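Local structure of acyl-CoA thioesterase II TesB2 (Mycobacterium marinum, 3U0A) at residues Gln44-Ala49 with Phe104-Ser109; His60-Tyr65 with His223-Met228; Ala122-Pro127 with Lys256-Gly261. The protein probably hydrolyses fatty acyl-CoA to a free fatty acid and coenzyme A, as a double-hotdog thioesterase of the C/M/P thioester hydrolase family. All blocks are in the same frame, centred on the assembly; numbering follows the deposited sequence.

Contact 1 (Gln44-Ala49 with Phe104-Ser109); sequences QSLVSA and FSMGAS
Met106 reaches from strand 101-111 to helix 34-51 and packs against both Ser45 and Leu46. CG is anti to the backbone N (chi1 -176°), which carries the chain off the sheet toward the helix. The nearly extended chain brings SD to Ser45, and the bend at chi3 (141°) then turns the methyl CE toward Leu46. Met106 SD is 3.6 Å from Ser45 CB. Met106 CE lies 3.7 Å from Leu46 CA, against the helix backbone itself, and 3.8 Å from Leu46 CD1. The Leu46 and Met106 side chains cross at a slant. The same Leu46 branch goes on to Ala108, with Leu46 CD1 to Ala108 CB at 4.0 Å. One methyl thus bridges two residues that point to the helix from the same face of the strand.

Phe104 is the third residue on that face. Its ring meets Ser45 obliquely, and Phe104 CD2 is 3.4 Å from Ser45 OG. That hydroxyl is hydrogen-bonded to Val41 O, one turn back in the same helix. Its polar need is met within the helix, and it makes no hydrogen bond to the strand.

The axes of the two short segments approach to 9.1 Å and cross at -45°. This is the hotdog arrangement, with a helix wrapped by a curved antiparallel sheet. Leu62 of strand 58-66 also touches Leu46 and Ala108, so the apolar patch extends to the next strand. No hydrogen bond joins helix and strand here. The contact therefore rests on the fit of apolar groups, with the serine hydroxyl held by its own helix.

Contact 2 (His60-Tyr65 with His223-Met228); sequences HSLHGY and HAMWFM
Five backbone hydrogen bonds pair His60-Gly64 with His223-Phe227 in antiparallel register. Leu62 and Met225 bond in both directions, as do Gly64 and His223. The shortest include Met225 N to Leu62 O at 2.8 Å, with an N-H...O angle of 167°. At the His60 end, Phe227 N bonds to His60 O at 2.8 Å, but from above the carbonyl plane. Four CA-H...O contacts accompany them.

Side-chain packing centres on Leu62. Its chi1 of 62° puts CG between the backbone N and carbonyl carbon, and its two methyls diverge. Leu62 CD1 lies 3.6 Å from His223 NE2. Leu62 CD2 meets the edge of the Phe227 ring, 3.8 Å from CE2. His223 ND1 is hydrogen-bonded to Asp198 of helix 186-200.

Ser61, His63, Ala224 and Trp226 lie on the other face. Ser61 CB is 3.6 Å from Trp226 CD1. The His63 and Trp226 rings meet obliquely, planes at 89°. Ser61 OG is hydrogen-bonded to Tyr65 of the second subunit, and Trp226 NE1 to Asp222 of the second subunit.

Backbone bonds thus join the two hotdog repeats. The helix-facing side is largely apolar, apart from His223 with Asp198; the other gives polar groups to the second subunit.

Contact 3 (Ala122-Pro127 with Lys256-Gly261); sequences AMPAAP and KIFTQG. With SO4 (sulfate ion), chain L.
A backbone CH group sits on an aromatic face here. Met123 CA lies over the Phe258 ring, 4.1 Å from its centroid and 24° off the ring normal. This is a CH-pi contact, offset toward the rim, where Met123 CA is 3.7 Å from Phe258 CE1.

The Met123 side chain then runs past the phenylalanine in the opposite direction. Chi1 of -162° sets Met123 CG opposite its own N, and the chain stays extended from there. Met123 CG is 3.9 Å from Phe258 CG, near the root of the ring. The sulfur lies 5.4 Å from the ring centroid in an oblique Met-aromatic contact. The terminal methyl goes further, and Met123 CE is 3.7 Å from Thr259 O.

Pro124 meets the far part of the ring. Pro124 CD is 3.6 Å from Phe258 CE2, and its approach is oblique. Ala122 O also comes near Phe258 CZ. The loop therefore follows the ring through three successive residues, while the methionine covers the ring's root and the backbone beyond it.

Strands 237-247 and 171-178 extend the packing. Met123 touches Leu238 and Trp175, and Pro124 touches Asp240 and Gln173. The loop thus crosses these two strands of the C-terminal hotdog repeat. Ala122 is also joined to the second subunit by backbone hydrogen bonds.

Lys256 takes no part in the loop packing. Its NZ makes a weak hydrogen bond to sulfate O1 at 3.3 Å, and Lys168 NZ holds the same ion. The sulfate probably came from the crystallisation liquor.

No hydrogen bond joins the loop to the strand segment. Dispersion, CH-pi and sulfur-aromatic contacts hold them together. Phe258 is buried, with the partly exposed Met123 over one face, Pro124 beside its far part and Leu264 also touching it.

Contacts 1 and 2 are buried and adjoin each other, with centres 10 Å apart. Strands 101-111 and 58-66 are neighbours, and backbone bonds such as Gly107 N to His63 O link the two contacts. Contact 3 lies at the surface, about 20 Å from contact 2 and 28 Å from contact 1, centre to centre. Contact 1 packs a helix on a sheet within the N-terminal repeat. Contact 2 joins the two repeats edge to edge. Contact 3 lays a loop over the C-terminal repeat. Only contact 2 has hydrogen bonds between its segments; the others depend on side-chain packing. All three also reach the second subunit.

Contact 1 (Gln44-Ala49 with Phe104-Ser109)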
ATOM      1  N   GLN A  44     -16.469  -7.772  -0.251  1.00 40.71           N
ATOM      2  CA  GLN A  44     -17.007  -8.956   0.384  1.00 40.80           C
ATOM      3  C   GLN A  44     -15.878  -9.767   1.004  1.00 40.39           C
ATOM      4  O   GLN A  44     -16.049 -10.293   2.099  1.00 40.43           O
ATOM      5  CB  GLN A  44     -17.865  -9.783  -0.575  1.00 41.13           C
ATOM      6  CG  GLN A  44     -19.251  -9.155  -0.835  1.00 41.70           C
ATOM      7  CD  GLN A  44     -20.340 -10.168  -1.265  1.00 42.14           C
ATOM      8  OE1 GLN A  44     -20.252 -10.820  -2.324  1.00 42.19           O
ATOM      9  NE2 GLN A  44     -21.368 -10.286  -0.448  1.00 42.52           N
ATOM     10  N   SER A  45     -14.724  -9.826   0.359  1.00 40.08           N
ATOM     11  CA  SER A  45     -13.562 -10.452   0.961  1.00 39.76           C
ATOM     12  C   SER A  45     -13.239  -9.830   2.324  1.00 39.67           C
ATOM     13  O   SER A  45     -12.923 -10.543   3.254  1.00 39.64           O
ATOM     14  CB  SER A  45     -12.345 -10.345   0.043  1.00 39.56           C
ATOM     15  OG  SER A  45     -12.609 -10.867  -1.222  1.00 39.76           O
ATOM     16  N   LEU A  46     -13.325  -8.507   2.440  1.00 39.69           N
ATOM     17  CA  LEU A  46     -13.081  -7.849   3.739  1.00 39.69           C
ATOM     18  C   LEU A  46     -14.164  -8.175   4.767  1.00 40.08           C
ATOM     19  O   LEU A  46     -13.861  -8.456   5.933  1.00 40.15           O
ATOM     20  CB  LEU A  46     -12.963  -6.328   3.604  1.00 39.69           C
ATOM     21  CG  LEU A  46     -12.838  -5.539   4.905  1.00 39.80           C
ATOM     22  CD1 LEU A  46     -11.567  -5.828   5.653  1.00 39.56           C
ATOM     23  CD2 LEU A  46     -12.943  -4.054   4.664  1.00 39.90           C
ATOM     24  N   VAL A  47     -15.420  -8.151   4.313  1.00 40.41           N
ATOM     25  CA  VAL A  47     -16.532  -8.417   5.200  1.00 40.89           C
ATOM     26  C   VAL A  47     -16.377  -9.805   5.791  1.00 40.91           C
ATOM     27  O   VAL A  47     -16.651 -10.008   6.961  1.00 41.24           O
ATOM     28  CB  VAL A  47     -17.872  -8.266   4.484  1.00 41.30           C
ATOM     29  CG1 VAL A  47     -19.034  -8.760   5.359  1.00 41.89           C
ATOM     30  CG2 VAL A  47     -18.061  -6.831   4.082  1.00 41.42           C
ATOM     31  N   SER A  48     -15.904 -10.743   4.979  1.00 40.62           N
ATOM     32  CA  SER A  48     -15.588 -12.100   5.447  1.00 40.63           C
ATOM     33  C   SER A  48     -14.524 -12.141   6.535  1.00 40.53           C
ATOM     34  O   SER A  48     -14.579 -12.958   7.464  1.00 40.80           O
ATOM     35  CB  SER A  48     -15.074 -12.926   4.279  1.00 40.36           C
ATOM     36  OG  SER A  48     -16.153 -13.514   3.596  1.00 40.62           O
ATOM     37  N   ALA A  49     -13.512 -11.303   6.361  1.00 40.19           N
ATOM     38  CA  ALA A  49     -12.473 -11.174   7.337  1.00 40.14           C
ATOM     39  C   ALA A  49     -13.100 -10.671   8.656  1.00 40.61           C
ATOM     40  O   ALA A  49     -12.823 -11.221   9.704  1.00 40.88           O
ATOM     41  CB  ALA A  49     -11.390 -10.228   6.815  1.00 39.75           C
ATOM     42  N   PHE A 104      -9.154 -13.185  -6.220  1.00 40.69           N
ATOM     43  CA  PHE A 104      -8.736 -12.053  -5.433  1.00 40.32           C
ATOM     44  C   PHE A 104      -8.119 -12.558  -4.153  1.00 39.95           C
ATOM     45  O   PHE A 104      -8.632 -13.448  -3.544  1.00 39.89           O
ATOM     46  CB  PHE A 104      -9.948 -11.136  -5.123  1.00 40.26           C
ATOM     47  CG  PHE A 104      -9.595  -9.912  -4.322  1.00 39.95           C
ATOM     48  CD1 PHE A 104      -8.934  -8.841  -4.909  1.00 40.04           C
ATOM     49  CD2 PHE A 104      -9.865  -9.848  -2.966  1.00 39.63           C
ATOM     50  CE1 PHE A 104      -8.579  -7.731  -4.159  1.00 39.78           C
ATOM     51  CE2 PHE A 104      -9.527  -8.743  -2.226  1.00 39.41           C
ATOM     52  CZ  PHE A 104      -8.884  -7.684  -2.817  1.00 39.46           C
ATOM     53  N   SER A 105      -7.018 -11.973  -3.742  1.00 39.78           N
ATOM     54  CA  SER A 105      -6.330 -12.374  -2.508  1.00 39.52           C
ATOM     55  C   SER A 105      -5.944 -11.140  -1.702  1.00 39.25           C
ATOM     56  O   SER A 105      -5.500 -10.144  -2.232  1.00 39.28           O
ATOM     57  CB  SER A 105      -5.080 -13.212  -2.798  1.00 39.73           C
ATOM     58  OG  SER A 105      -4.571 -13.798  -1.606  1.00 39.59           O
ATOM     59  N   MET A 106      -6.067 -11.247  -0.398  1.00 39.05           N
ATOM     60  CA  MET A 106      -6.204 -10.096   0.430  1.00 38.87           C
ATOM     61  C   MET A 106      -5.698 -10.332   1.854  1.00 38.78           C
ATOM     62  O   MET A 106      -5.766 -11.407   2.383  1.00 38.87           O
ATOM     63  CB  MET A 106      -7.671  -9.803   0.478  1.00 38.90           C
ATOM     64  CG  MET A 106      -8.009  -8.582   1.214  1.00 38.82           C
ATOM     65  SD  MET A 106      -9.684  -8.719   1.818  1.00 38.99           S
ATOM     66  CE  MET A 106      -9.399  -7.932   3.415  1.00 38.94           C
ATOM     67  N   GLY A 107      -5.216  -9.275   2.472  1.00 38.68           N
ATOM     68  CA  GLY A 107      -4.955  -9.278   3.904  1.00 38.69           C
ATOM     69  C   GLY A 107      -5.449  -7.999   4.568  1.00 38.65           C
ATOM     70  O   GLY A 107      -5.484  -6.943   3.926  1.00 38.57           O
ATOM     71  N   ALA A 108      -5.811  -8.115   5.847  1.00 38.79           N
ATOM     72  CA  ALA A 108      -6.309  -7.000   6.639  1.00 38.88           C
ATOM     73  C   ALA A 108      -5.875  -7.123   8.098  1.00 39.13           C
ATOM     74  O   ALA A 108      -5.746  -8.231   8.607  1.00 39.30           O
ATOM     75  CB  ALA A 108      -7.831  -6.897   6.528  1.00 39.01           C
ATOM     76  N   SER A 109      -5.678  -5.962   8.753  1.00 39.21           N
ATOM     77  CA  SER A 109      -5.241  -5.882  10.154  1.00 39.55           C
ATOM     78  C   SER A 109      -6.297  -5.188  11.009  1.00 39.90           C
ATOM     79  O   SER A 109      -6.901  -4.211  10.590  1.00 39.83           O
ATOM     80  CB  SER A 109      -3.898  -5.137  10.261  1.00 39.48           C
ATOM     81  OG  SER A 109      -3.255  -5.329  11.525  1.00 39.86           O
TER

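Contact 2 (His60-Tyr65 with His223-Met228)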
ATOM      1  N   HIS A  60      -8.036  -1.485  10.274  1.00 40.00           N
ATOM      2  CA  HIS A  60      -7.225  -0.293  10.041  1.00 39.85           C
ATOM      3  C   HIS A  60      -6.369  -0.338   8.798  1.00 39.39           C
ATOM      4  O   HIS A  60      -5.855   0.719   8.380  1.00 39.30           O
ATOM      5  CB  HIS A  60      -6.326  -0.004  11.264  1.00 40.10           C
ATOM      6  CG  HIS A  60      -5.254  -1.023  11.488  1.00 39.97           C
ATOM      7  ND1 HIS A  60      -4.089  -0.995  10.838  1.00 39.64           N
ATOM      8  CD2 HIS A  60      -5.207  -2.116  12.341  1.00 40.24           C
ATOM      9  CE1 HIS A  60      -3.327  -2.014  11.251  1.00 39.70           C
ATOM     10  NE2 HIS A  60      -4.021  -2.710  12.169  1.00 40.06           N
ATOM     11  N   SER A  61      -6.129  -1.531   8.246  1.00 39.17           N
ATOM     12  CA  SER A  61      -5.442  -1.612   6.965  1.00 38.86           C
ATOM     13  C   SER A  61      -5.838  -2.839   6.189  1.00 38.75           C
ATOM     14  O   SER A  61      -6.417  -3.733   6.740  1.00 38.87           O
ATOM     15  CB  SER A  61      -3.926  -1.499   7.108  1.00 38.77           C
ATOM     16  OG  SER A  61      -3.367  -2.631   7.708  1.00 38.82           O
ATOM     17  N   LEU A  62      -5.600  -2.821   4.885  1.00 38.61           N
ATOM     18  CA  LEU A  62      -5.807  -3.979   4.047  1.00 38.56           C
ATOM     19  C   LEU A  62      -5.011  -3.803   2.815  1.00 38.50           C
ATOM     20  O   LEU A  62      -4.697  -2.672   2.423  1.00 38.52           O
ATOM     21  CB  LEU A  62      -7.275  -4.217   3.697  1.00 38.68           C
ATOM     22  CG  LEU A  62      -8.041  -3.176   2.897  1.00 38.81           C
ATOM     23  CD1 LEU A  62      -7.562  -3.178   1.459  1.00 38.80           C
ATOM     24  CD2 LEU A  62      -9.545  -3.422   2.995  1.00 39.04           C
ATOM     25  N   HIS A  63      -4.623  -4.936   2.236  1.00 38.50           N
ATOM     26  CA  HIS A  63      -3.829  -4.972   1.025  1.00 38.58           C
ATOM     27  C   HIS A  63      -4.412  -6.121   0.249  1.00 38.68           C
ATOM     28  O   HIS A  63      -4.698  -7.135   0.813  1.00 38.65           O
ATOM     29  CB  HIS A  63      -2.350  -5.257   1.298  1.00 38.60           C
ATOM     30  CG  HIS A  63      -1.661  -4.349   2.346  1.00 38.54           C
ATOM     31  ND1 HIS A  63      -1.857  -4.485   3.680  1.00 38.49           N
ATOM     32  CD2 HIS A  63      -0.669  -3.343   2.206  1.00 38.59           C
ATOM     33  CE1 HIS A  63      -1.098  -3.572   4.358  1.00 38.52           C
ATOM     34  NE2 HIS A  63      -0.359  -2.888   3.458  1.00 38.55           N
ATOM     35  N   GLY A  64      -4.624  -5.996  -1.049  1.00 38.88           N
ATOM     36  CA  GLY A  64      -4.962  -7.167  -1.843  1.00 39.06           C
ATOM     37  C   GLY A  64      -4.594  -7.105  -3.304  1.00 39.41           C
ATOM     38  O   GLY A  64      -4.314  -6.076  -3.841  1.00 39.55           O
ATOM     39  N   TYR A  65      -4.647  -8.245  -3.947  1.00 39.63           N
ATOM     40  CA  TYR A  65      -4.226  -8.406  -5.304  1.00 40.09           C
ATOM     41  C   TYR A  65      -5.396  -8.944  -6.161  1.00 40.38           C
ATOM     42  O   TYR A  65      -5.961  -9.996  -5.877  1.00 40.31           O
ATOM     43  CB  TYR A  65      -3.071  -9.397  -5.333  1.00 40.25           C
ATOM     44  CG  TYR A  65      -1.674  -8.823  -5.192  1.00 40.32           C
ATOM     45  CD1 TYR A  65      -1.255  -7.744  -5.971  1.00 40.59           C
ATOM     46  CD2 TYR A  65      -0.743  -9.415  -4.332  1.00 40.21           C
ATOM     47  CE1 TYR A  65       0.030  -7.236  -5.865  1.00 40.72           C
ATOM     48  CE2 TYR A  65       0.549  -8.928  -4.224  1.00 40.35           C
ATOM     49  CZ  TYR A  65       0.949  -7.831  -4.996  1.00 40.60           C
ATOM     50  OH  TYR A  65       2.246  -7.320  -4.876  1.00 40.79           O
ATOM     51  N   HIS A 223      -4.800  -3.059  -4.507  1.00 40.82           N
ATOM     52  CA  HIS A 223      -5.074  -1.896  -3.712  1.00 40.89           C
ATOM     53  C   HIS A 223      -4.544  -2.125  -2.308  1.00 40.93           C
ATOM     54  O   HIS A 223      -4.383  -3.266  -1.852  1.00 40.89           O
ATOM     55  CB  HIS A 223      -6.570  -1.455  -3.745  1.00 40.91           C
ATOM     56  CG  HIS A 223      -7.549  -2.406  -3.059  1.00 40.91           C
ATOM     57  ND1 HIS A 223      -8.856  -2.302  -3.230  1.00 40.94           N
ATOM     58  CD2 HIS A 223      -7.357  -3.471  -2.181  1.00 40.95           C
ATOM     59  CE1 HIS A 223      -9.482  -3.252  -2.489  1.00 41.03           C
ATOM     60  NE2 HIS A 223      -8.561  -3.962  -1.866  1.00 41.04           N
ATOM     61  N   ALA A 224      -4.239  -1.010  -1.653  1.00 41.07           N
ATOM     62  CA  ALA A 224      -3.748  -0.961  -0.279  1.00 41.18           C
ATOM     63  C   ALA A 224      -4.457   0.206   0.345  1.00 41.42           C
ATOM     64  O   ALA A 224      -4.489   1.278  -0.253  1.00 41.52           O
ATOM     65  CB  ALA A 224      -2.228  -0.737  -0.244  1.00 41.21           C
ATOM     66  N   MET A 225      -5.023   0.005   1.535  1.00 41.58           N
ATOM     67  CA  MET A 225      -5.817   1.057   2.219  1.00 41.89           C
ATOM     68  C   MET A 225      -5.538   1.124   3.711  1.00 42.20           C
ATOM     69  O   MET A 225      -5.163   0.125   4.332  1.00 42.15           O
ATOM     70  CB  MET A 225      -7.305   0.838   2.010  1.00 41.90           C
ATOM     71  CG  MET A 225      -7.731   0.818   0.554  1.00 41.64           C
ATOM     72  SD  MET A 225      -9.485   0.518   0.343  1.00 41.66           S
ATOM     73  CE  MET A 225      -9.534   0.366  -1.464  1.00 41.35           C
ATOM     74  N   TRP A 226      -5.709   2.323   4.275  1.00 42.57           N
ATOM     75  CA  TRP A 226      -5.482   2.544   5.692  1.00 42.97           C
ATOM     76  C   TRP A 226      -6.588   3.370   6.212  1.00 43.40           C
ATOM     77  O   TRP A 226      -6.817   4.457   5.725  1.00 43.54           O
ATOM     78  CB  TRP A 226      -4.126   3.217   5.919  1.00 43.10           C
ATOM     79  CG  TRP A 226      -2.936   2.363   5.475  1.00 42.71           C
ATOM     80  CD1 TRP A 226      -2.191   1.484   6.234  1.00 42.66           C
ATOM     81  CD2 TRP A 226      -2.329   2.310   4.164  1.00 42.39           C
ATOM     82  NE1 TRP A 226      -1.204   0.903   5.501  1.00 42.31           N
ATOM     83  CE2 TRP A 226      -1.245   1.339   4.249  1.00 42.16           C
ATOM     84  CE3 TRP A 226      -2.564   2.942   2.962  1.00 42.32           C
ATOM     85  CZ2 TRP A 226      -0.445   1.043   3.168  1.00 41.90           C
ATOM     86  CZ3 TRP A 226      -1.745   2.623   1.866  1.00 42.07           C
ATOM     87  CH2 TRP A 226      -0.707   1.701   1.981  1.00 41.88           C
ATOM     88  N   PHE A 227      -7.298   2.856   7.201  1.00 43.66           N
ATOM     89  CA  PHE A 227      -8.523   3.486   7.696  1.00 44.11           C
ATOM     90  C   PHE A 227      -8.217   4.107   9.019  1.00 44.72           C
ATOM     91  O   PHE A 227      -8.116   3.418  10.015  1.00 44.93           O
ATOM     92  CB  PHE A 227      -9.641   2.452   7.811  1.00 44.07           C
ATOM     93  CG  PHE A 227      -9.846   1.682   6.557  1.00 43.50           C
ATOM     94  CD1 PHE A 227     -10.360   2.299   5.435  1.00 43.30           C
ATOM     95  CD2 PHE A 227      -9.478   0.360   6.468  1.00 43.22           C
ATOM     96  CE1 PHE A 227     -10.532   1.601   4.255  1.00 42.84           C
ATOM     97  CE2 PHE A 227      -9.648  -0.338   5.289  1.00 42.78           C
ATOM     98  CZ  PHE A 227     -10.180   0.279   4.183  1.00 42.60           C
ATOM     99  N   MET A 228      -8.033   5.418   9.018  1.00 45.07           N
ATOM    100  CA  MET A 228      -7.461   6.117  10.180  1.00 45.69           C
ATOM    101  C   MET A 228      -8.490   6.678  11.199  1.00 46.45           C
ATOM    102  O   MET A 228      -8.283   6.570  12.387  1.00 46.94           O
ATOM    103  CB  MET A 228      -6.554   7.258   9.706  1.00 45.79           C
ATOM    104  CG  MET A 228      -5.199   6.852   9.156  1.00 45.32           C
ATOM    105  SD  MET A 228      -4.920   7.140   7.376  1.00 44.78           S
ATOM    106  CE  MET A 228      -5.641   8.742   7.078  1.00 45.33           C
TER

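Contact 3 (Ala122-Pro127 with Lys256-Gly261)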
ATOM      1  N   ALA A 122      -3.026  18.902   6.479  1.00 42.50           N
ATOM      2  CA  ALA A 122      -4.162  19.788   6.329  1.00 43.07           C
ATOM      3  C   ALA A 122      -4.936  19.387   5.075  1.00 43.07           C
ATOM      4  O   ALA A 122      -4.367  18.924   4.072  1.00 42.76           O
ATOM      5  CB  ALA A 122      -3.707  21.247   6.245  1.00 43.52           C
ATOM      6  N   MET A 123      -6.241  19.557   5.148  1.00 43.50           N
ATOM      7  CA  MET A 123      -7.055  19.414   3.989  1.00 43.69           C
ATOM      8  C   MET A 123      -6.603  20.399   2.900  1.00 44.01           C
ATOM      9  O   MET A 123      -6.471  21.574   3.171  1.00 44.45           O
ATOM     10  CB  MET A 123      -8.509  19.703   4.341  1.00 44.30           C
ATOM     11  CG  MET A 123      -9.448  19.140   3.295  1.00 44.43           C
ATOM     12  SD  MET A 123     -11.116  19.609   3.654  1.00 45.30           S
ATOM     13  CE  MET A 123     -12.055  18.967   2.263  1.00 45.49           C
ATOM     14  N   PRO A 124      -6.398  19.921   1.663  1.00 43.87           N
ATOM     15  CA  PRO A 124      -6.067  20.819   0.574  1.00 44.32           C
ATOM     16  C   PRO A 124      -7.214  21.771   0.262  1.00 45.14           C
ATOM     17  O   PRO A 124      -8.388  21.469   0.545  1.00 45.35           O
ATOM     18  CB  PRO A 124      -5.825  19.889  -0.613  1.00 44.10           C
ATOM     19  CG  PRO A 124      -6.693  18.740  -0.322  1.00 43.80           C
ATOM     20  CD  PRO A 124      -6.626  18.557   1.177  1.00 43.45           C
ATOM     21  N   ALA A 125      -6.842  22.933  -0.275  1.00 45.67           N
ATOM     22  CA  ALA A 125      -7.805  23.877  -0.771  1.00 46.56           C
ATOM     23  C   ALA A 125      -8.564  23.216  -1.907  1.00 46.79           C
ATOM     24  O   ALA A 125      -7.983  22.852  -2.939  1.00 46.71           O
ATOM     25  CB  ALA A 125      -7.110  25.150  -1.262  1.00 47.08           C
ATOM     26  N   ALA A 126      -9.846  22.990  -1.676  1.00 47.11           N
ATOM     27  CA  ALA A 126     -10.761  22.567  -2.718  1.00 47.55           C
ATOM     28  C   ALA A 126     -11.961  23.513  -2.638  1.00 48.55           C
ATOM     29  O   ALA A 126     -12.146  24.229  -1.628  1.00 48.75           O
ATOM     30  CB  ALA A 126     -11.182  21.116  -2.540  1.00 46.96           C
ATOM     31  N   PRO A 127     -12.722  23.596  -3.730  1.00 42.71           N
ATOM     32  CA  PRO A 127     -13.909  24.407  -3.653  1.00 43.16           C
ATOM     33  C   PRO A 127     -14.996  23.556  -3.025  1.00 43.05           C
ATOM     34  O   PRO A 127     -14.904  22.328  -3.089  1.00 42.31           O
ATOM     35  CB  PRO A 127     -14.212  24.741  -5.112  1.00 43.00           C
ATOM     36  CG  PRO A 127     -13.543  23.684  -5.895  1.00 42.26           C
ATOM     37  CD  PRO A 127     -12.355  23.252  -5.113  1.00 42.18           C
ATOM     38  N   LYS A 256      -5.920  10.462  -0.622  1.00 44.12           N
ATOM     39  CA  LYS A 256      -6.328  10.684   0.757  1.00 44.45           C
ATOM     40  C   LYS A 256      -7.762  11.173   0.774  1.00 44.61           C
ATOM     41  O   LYS A 256      -8.188  11.893  -0.095  1.00 44.73           O
ATOM     42  CB  LYS A 256      -5.456  11.739   1.422  1.00 45.08           C
ATOM     43  CG  LYS A 256      -4.008  11.673   1.040  1.00 45.05           C
ATOM     44  CD  LYS A 256      -3.134  12.188   2.170  1.00 45.57           C
ATOM     45  CE  LYS A 256      -1.645  11.985   1.854  1.00 45.51           C
ATOM     46  NZ  LYS A 256      -1.137  12.919   0.805  1.00 45.86           N
ATOM     47  N   ILE A 257      -8.505  10.774   1.779  1.00 38.80           N
ATOM     48  CA  ILE A 257      -9.903  11.097   1.835  1.00 39.40           C
ATOM     49  C   ILE A 257     -10.181  11.906   3.092  1.00 39.89           C
ATOM     50  O   ILE A 257      -9.782  11.523   4.184  1.00 39.99           O
ATOM     51  CB  ILE A 257     -10.745   9.817   1.761  1.00 39.77           C
ATOM     52  CG1 ILE A 257     -10.703   9.272   0.353  1.00 39.51           C
ATOM     53  CG2 ILE A 257     -12.186  10.093   2.098  1.00 40.80           C
ATOM     54  CD1 ILE A 257     -10.375   7.816   0.277  1.00 39.38           C
ATOM     55  N   PHE A 258     -10.810  13.063   2.910  1.00 40.38           N
ATOM     56  CA  PHE A 258     -11.136  13.938   4.017  1.00 40.97           C
ATOM     57  C   PHE A 258     -12.647  14.109   4.126  1.00 41.98           C
ATOM     58  O   PHE A 258     -13.367  14.013   3.131  1.00 42.40           O
ATOM     59  CB  PHE A 258     -10.557  15.298   3.817  1.00 41.10           C
ATOM     60  CG  PHE A 258      -9.098  15.323   3.713  1.00 40.55           C
ATOM     61  CD1 PHE A 258      -8.339  15.677   4.799  1.00 40.75           C
ATOM     62  CD2 PHE A 258      -8.475  15.085   2.512  1.00 40.12           C
ATOM     63  CE1 PHE A 258      -6.961  15.750   4.705  1.00 40.65           C
ATOM     64  CE2 PHE A 258      -7.106  15.157   2.405  1.00 39.91           C
ATOM     65  CZ  PHE A 258      -6.339  15.482   3.502  1.00 40.24           C
ATOM     66  N   THR A 259     -13.107  14.367   5.342  1.00 42.60           N
ATOM     67  CA  THR A 259     -14.472  14.834   5.554  1.00 43.87           C
ATOM     68  C   THR A 259     -14.507  16.310   5.175  1.00 44.32           C
ATOM     69  O   THR A 259     -13.441  16.933   4.973  1.00 43.70           O
ATOM     70  CB  THR A 259     -14.914  14.700   7.029  1.00 44.58           C
ATOM     71  OG1 THR A 259     -14.211  15.652   7.832  1.00 44.43           O
ATOM     72  CG2 THR A 259     -14.628  13.288   7.553  1.00 44.37           C
ATOM     73  N   GLN A 260     -15.702  16.876   5.114  1.00 45.70           N
ATOM     74  CA  GLN A 260     -15.823  18.272   4.776  1.00 46.55           C
ATOM     75  C   GLN A 260     -15.249  19.184   5.884  1.00 46.49           C
ATOM     76  O   GLN A 260     -14.709  20.246   5.603  1.00 46.74           O
ATOM     77  CB  GLN A 260     -17.264  18.611   4.501  1.00 48.40           C
ATOM     78  CG  GLN A 260     -17.412  19.657   3.414  1.00 49.50           C
ATOM     79  CD  GLN A 260     -18.867  19.982   3.129  1.00 51.79           C
ATOM     80  OE1 GLN A 260     -19.772  19.451   3.791  1.00 52.53           O
ATOM     81  NE2 GLN A 260     -19.101  20.852   2.150  1.00 53.24           N
ATOM     82  N   GLY A 261     -15.326  18.756   7.136  1.00 46.39           N
ATOM     83  CA  GLY A 261     -14.687  19.493   8.227  1.00 46.41           C
ATOM     84  C   GLY A 261     -13.168  19.325   8.284  1.00 45.26           C
ATOM     85  O   GLY A 261     -12.514  19.843   9.198  1.00 45.43           O
TER
HETATM   86  S   SO4 L 286       2.096  13.062  -1.451  1.00 57.00           S
HETATM   87  O1  SO4 L 286       1.648  11.854  -0.689  1.00 45.44           O
HETATM   88  O2  SO4 L 286       3.382  12.759  -2.216  1.00 47.27           O
HETATM   89  O3  SO4 L 286       0.961  13.496  -2.335  1.00 34.03           O
HETATM   90  O4  SO4 L 286       2.404  14.134  -0.432  1.00 53.32           O